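Local coordinates for twin-arginine translocation pathway signal protein (Burkholderia phytofirmans, PDB 2RJO) that probably serves as a periplasmic sugar-binding protein, holding beta-D-galactopyranose in its pocket, at residues A[252-263]-A[306-316]. Sequence-based numbering, arbitrary orientation.
Sequences DPFWLGGIGLSM and PKAEWNNLYAR. With SO4 (sulfate ion), chain F.
With chi1 at 176°, Trp255 swings its indole anti to the backbone N, while Arg316, extended from CG to NE, runs past it in the opposite direction, which brings the two groups alongside each other. The planes differ by only 2°, and CZ of Arg316 stands 3.6 Å from the centroid of the five-membered ring of Trp255, a cation-pi stack, while Arg316 CD makes a CH-pi contact over the six-membered ring. Ile259 CB backs the opposite face. At the guanidinium edge, Arg316 NH1 donates to Asp252 OD2 at 2.7 Å (161°), forming a salt bridge on the anti side, tilted well out of the carboxylate plane. The other oxygen, Asp252 OD1, caps the helix by accepting from Trp255 N. A sulfate, probably from the crystallisation liquor, takes bonds from Arg316 NH2 and Lys307 N. Further along, the Trp310 ring presses on backbone, its CZ3 lying 3.3 Å from Gly258 CA, where the glycine has no side chain to intervene; Leu313 CD2 meets Ile259 CD1 at 3.9 Å. Ser262 OG donates to Trp310 O (2.8 Å), and one water links Trp255 NE1 to Glu309 O and Asn312 O. In this periplasmic-binding-protein-type fold, helix 253-268 is thus joined to the segment before strand 317-320, the Asp252 side chain about 11 Å from the bound galactose. The chemistry implies packing near the pocket: buried Trp310 and Leu313 against the helix, a polar end at Asp252, Arg316 and the sulfate.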
loop_
_atom_site.group_PDB
_atom_site.type_symbol
_atom_site.label_atom_id
_atom_site.label_comp_id
_atom_site.label_asym_id
_atom_site.label_seq_id
_atom_site.Cartn_x
_atom_site.Cartn_y
_atom_site.Cartn_z
ATOM N N ASP A 252 -0.158 -7.292 3.063
ATOM C CA ASP A 252 0.927 -7.853 3.846
ATOM C C ASP A 252 2.139 -6.922 3.760
ATOM O O ASP A 252 3.151 -7.238 3.136
ATOM C CB ASP A 252 1.296 -9.238 3.330
ATOM C CG ASP A 252 1.969 -10.075 4.382
ATOM O OD1 ASP A 252 2.484 -9.489 5.364
ATOM O OD2 ASP A 252 1.993 -11.313 4.221
ATOM N N PRO A 253 2.025 -5.733 4.369
ATOM C CA PRO A 253 3.107 -4.749 4.369
ATOM C C PRO A 253 4.380 -5.332 4.970
ATOM O O PRO A 253 5.477 -5.071 4.482
ATOM C CB PRO A 253 2.524 -3.586 5.177
ATOM C CG PRO A 253 1.432 -4.226 5.998
ATOM C CD PRO A 253 0.829 -5.202 5.041
ATOM N N PHE A 254 4.237 -6.130 6.019
ATOM C CA PHE A 254 5.400 -6.762 6.630
ATOM C C PHE A 254 6.192 -7.478 5.533
ATOM O O PHE A 254 7.365 -7.212 5.329
ATOM C CB PHE A 254 4.951 -7.779 7.673
ATOM C CG PHE A 254 6.082 -8.495 8.344
ATOM C CD1 PHE A 254 6.641 -7.994 9.516
ATOM C CD2 PHE A 254 6.589 -9.675 7.809
ATOM C CE1 PHE A 254 7.694 -8.660 10.153
ATOM C CE2 PHE A 254 7.644 -10.351 8.434
ATOM C CZ PHE A 254 8.197 -9.840 9.613
ATOM N N TRP A 255 5.535 -8.395 4.833
ATOM C CA TRP A 255 6.167 -9.141 3.751
ATOM C C TRP A 255 6.722 -8.202 2.670
ATOM O O TRP A 255 7.843 -8.386 2.191
ATOM C CB TRP A 255 5.156 -10.095 3.115
ATOM C CG TRP A 255 5.711 -10.820 1.938
ATOM C CD1 TRP A 255 6.567 -11.879 1.959
ATOM C CD2 TRP A 255 5.485 -10.516 0.560
ATOM N NE1 TRP A 255 6.892 -12.257 0.677
ATOM C CE2 TRP A 255 6.238 -11.431 -0.204
ATOM C CE3 TRP A 255 4.718 -9.552 -0.110
ATOM C CZ2 TRP A 255 6.247 -11.415 -1.600
ATOM C CZ3 TRP A 255 4.729 -9.536 -1.506
ATOM C CH2 TRP A 255 5.486 -10.460 -2.230
ATOM N N LEU A 256 5.931 -7.210 2.278
ATOM C CA LEU A 256 6.367 -6.263 1.266
ATOM C C LEU A 256 7.672 -5.595 1.667
ATOM O O LEU A 256 8.580 -5.461 0.854
ATOM C CB LEU A 256 5.306 -5.183 1.042
ATOM C CG LEU A 256 4.190 -5.515 0.063
ATOM C CD1 LEU A 256 3.072 -4.490 0.177
ATOM C CD2 LEU A 256 4.769 -5.540 -1.338
ATOM N N GLY A 257 7.751 -5.180 2.929
ATOM C CA GLY A 257 8.940 -4.519 3.438
ATOM C C GLY A 257 10.220 -5.333 3.372
ATOM O O GLY A 257 11.294 -4.797 3.079
ATOM N N GLY A 258 10.108 -6.630 3.652
ATOM C CA GLY A 258 11.274 -7.487 3.627
ATOM C C GLY A 258 11.612 -8.047 2.263
ATOM O O GLY A 258 12.780 -8.057 1.878
ATOM N N ILE A 259 10.604 -8.511 1.533
ATOM C CA ILE A 259 10.832 -9.084 0.215
ATOM C C ILE A 259 11.467 -8.076 -0.754
ATOM O O ILE A 259 12.361 -8.434 -1.514
ATOM C CB ILE A 259 9.514 -9.621 -0.390
ATOM C CG1 ILE A 259 9.816 -10.794 -1.333
ATOM C CG2 ILE A 259 8.794 -8.508 -1.162
ATOM C CD1 ILE A 259 10.492 -11.972 -0.663
ATOM N N GLY A 260 11.015 -6.824 -0.715
ATOM C CA GLY A 260 11.577 -5.806 -1.590
ATOM C C GLY A 260 13.092 -5.770 -1.475
ATOM O O GLY A 260 13.801 -5.771 -2.487
ATOM N N LEU A 261 13.583 -5.751 -0.236
ATOM C CA LEU A 261 15.018 -5.738 0.039
ATOM C C LEU A 261 15.673 -7.072 -0.335
ATOM O O LEU A 261 16.802 -7.101 -0.802
ATOM C CB LEU A 261 15.272 -5.470 1.521
ATOM C CG LEU A 261 14.902 -4.118 2.126
ATOM C CD1 LEU A 261 15.179 -4.172 3.617
ATOM C CD2 LEU A 261 15.705 -3.000 1.471
ATOM N N SER A 262 14.962 -8.171 -0.108
ATOM C CA SER A 262 15.490 -9.485 -0.433
ATOM C C SER A 262 15.809 -9.558 -1.934
ATOM O O SER A 262 16.903 -9.970 -2.319
ATOM C CB SER A 262 14.475 -10.559 -0.042
ATOM O OG SER A 262 14.988 -11.855 -0.265
HETATM N N MSE A 263 14.855 -9.156 -2.772
HETATM C CA MSE A 263 15.050 -9.154 -4.224
HETATM C C MSE A 263 16.282 -8.321 -4.557
HETATM O O MSE A 263 17.175 -8.752 -5.295
HETATM C CB MSE A 263 13.851 -8.523 -4.940
HETATM C CG MSE A 263 12.614 -9.386 -5.024
HETATM SE SE MSE A 263 11.207 -8.479 -5.690
HETATM C CE MSE A 263 10.010 -8.867 -4.504
ATOM N N PRO A 306 4.204 -14.257 11.701
ATOM C CA PRO A 306 4.585 -14.160 10.289
ATOM C C PRO A 306 5.717 -15.083 9.866
ATOM O O PRO A 306 6.807 -15.049 10.442
ATOM C CB PRO A 306 4.992 -12.688 10.125
ATOM C CG PRO A 306 4.405 -11.989 11.313
ATOM C CD PRO A 306 4.558 -13.014 12.408
ATOM N N LYS A 307 5.452 -15.907 8.857
ATOM C CA LYS A 307 6.462 -16.807 8.332
ATOM C C LYS A 307 7.234 -16.051 7.250
ATOM O O LYS A 307 6.883 -16.100 6.061
ATOM C CB LYS A 307 5.808 -18.063 7.747
ATOM C CG LYS A 307 5.283 -19.029 8.802
ATOM C CD LYS A 307 4.651 -20.272 8.158
ATOM C CE LYS A 307 4.291 -21.328 9.216
ATOM N NZ LYS A 307 5.506 -21.947 9.877
ATOM N N ALA A 308 8.281 -15.353 7.685
ATOM C CA ALA A 308 9.149 -14.560 6.813
ATOM C C ALA A 308 9.816 -15.378 5.692
ATOM O O ALA A 308 10.958 -15.811 5.838
ATOM C CB ALA A 308 10.216 -13.884 7.672
ATOM N N GLU A 309 9.109 -15.556 4.573
ATOM C CA GLU A 309 9.595 -16.335 3.429
ATOM C C GLU A 309 10.561 -15.597 2.497
ATOM O O GLU A 309 10.542 -15.802 1.282
ATOM C CB GLU A 309 8.403 -16.819 2.600
ATOM C CG GLU A 309 7.463 -17.733 3.359
ATOM C CD GLU A 309 8.124 -19.047 3.680
ATOM O OE1 GLU A 309 8.372 -19.825 2.727
ATOM O OE2 GLU A 309 8.404 -19.295 4.877
ATOM N N TRP A 310 11.418 -14.770 3.082
ATOM C CA TRP A 310 12.395 -13.958 2.357
ATOM C C TRP A 310 13.105 -14.645 1.179
ATOM O O TRP A 310 13.332 -14.030 0.138
ATOM C CB TRP A 310 13.431 -13.444 3.355
ATOM C CG TRP A 310 12.822 -12.789 4.597
ATOM C CD1 TRP A 310 13.263 -12.915 5.888
ATOM C CD2 TRP A 310 11.715 -11.869 4.646
ATOM N NE1 TRP A 310 12.506 -12.136 6.727
ATOM C CE2 TRP A 310 11.551 -11.486 5.995
ATOM C CE3 TRP A 310 10.846 -11.340 3.685
ATOM C CZ2 TRP A 310 10.559 -10.591 6.397
ATOM C CZ3 TRP A 310 9.861 -10.454 4.089
ATOM C CH2 TRP A 310 9.725 -10.090 5.430
ATOM N N ASN A 311 13.462 -15.912 1.352
ATOM C CA ASN A 311 14.159 -16.687 0.331
ATOM C C ASN A 311 13.342 -16.959 -0.938
ATOM O O ASN A 311 13.889 -17.029 -2.037
ATOM C CB ASN A 311 14.598 -18.035 0.927
ATOM C CG ASN A 311 13.432 -18.799 1.577
ATOM O OD1 ASN A 311 13.047 -18.535 2.736
ATOM N ND2 ASN A 311 12.847 -19.734 0.822
ATOM N N ASN A 312 12.037 -17.123 -0.778
ATOM C CA ASN A 312 11.140 -17.430 -1.888
ATOM C C ASN A 312 10.606 -16.166 -2.578
ATOM O O ASN A 312 9.428 -15.833 -2.456
ATOM C CB ASN A 312 9.971 -18.245 -1.351
ATOM C CG ASN A 312 9.339 -19.102 -2.404
ATOM O OD1 ASN A 312 9.046 -18.635 -3.506
ATOM N ND2 ASN A 312 9.118 -20.372 -2.077
ATOM N N LEU A 313 11.472 -15.499 -3.335
ATOM C CA LEU A 313 11.152 -14.248 -4.023
ATOM C C LEU A 313 9.869 -14.077 -4.847
ATOM O O LEU A 313 9.218 -13.039 -4.745
ATOM C CB LEU A 313 12.342 -13.835 -4.899
ATOM C CG LEU A 313 13.699 -13.747 -4.185
ATOM C CD1 LEU A 313 14.762 -13.194 -5.129
ATOM C CD2 LEU A 313 13.563 -12.860 -2.971
ATOM N N TYR A 314 9.503 -15.053 -5.670
ATOM C CA TYR A 314 8.318 -14.900 -6.517
ATOM C C TYR A 314 7.140 -15.768 -6.111
ATOM O O TYR A 314 6.317 -16.148 -6.949
ATOM C CB TYR A 314 8.683 -15.198 -7.980
ATOM C CG TYR A 314 10.021 -14.635 -8.368
ATOM C CD1 TYR A 314 10.221 -13.257 -8.438
ATOM C CD2 TYR A 314 11.117 -15.473 -8.565
ATOM C CE1 TYR A 314 11.478 -12.723 -8.680
ATOM C CE2 TYR A 314 12.389 -14.947 -8.809
ATOM C CZ TYR A 314 12.559 -13.570 -8.860
ATOM O OH TYR A 314 13.811 -13.030 -9.045
ATOM N N ALA A 315 7.046 -16.065 -4.823
ATOM C CA ALA A 315 5.973 -16.901 -4.312
ATOM C C ALA A 315 4.584 -16.266 -4.420
ATOM O O ALA A 315 3.576 -16.976 -4.458
ATOM C CB ALA A 315 6.266 -17.263 -2.859
ATOM N N ARG A 316 4.530 -14.937 -4.486
ATOM C CA ARG A 316 3.247 -14.229 -4.549
ATOM C C ARG A 316 2.982 -13.433 -5.821
ATOM O O ARG A 316 2.221 -12.460 -5.802
ATOM C CB ARG A 316 3.131 -13.281 -3.358
ATOM C CG ARG A 316 3.410 -13.947 -2.034
ATOM C CD ARG A 316 3.043 -13.075 -0.856
ATOM N NE ARG A 316 3.504 -13.667 0.394
ATOM C CZ ARG A 316 3.114 -13.254 1.597
ATOM N NH1 ARG A 316 2.252 -12.247 1.704
ATOM N NH2 ARG A 316 3.573 -13.849 2.694
HETATM S S SO4 F . 2.920 -13.865 6.314
HETATM O O1 SO4 F . 4.141 -13.021 6.155
HETATM O O2 SO4 F . 3.314 -15.237 6.717
HETATM O O3 SO4 F . 2.159 -13.900 5.035
HETATM O O4 SO4 F . 2.045 -13.272 7.366
HETATM O O HOH W 1 8.271 -14.829 0.259
#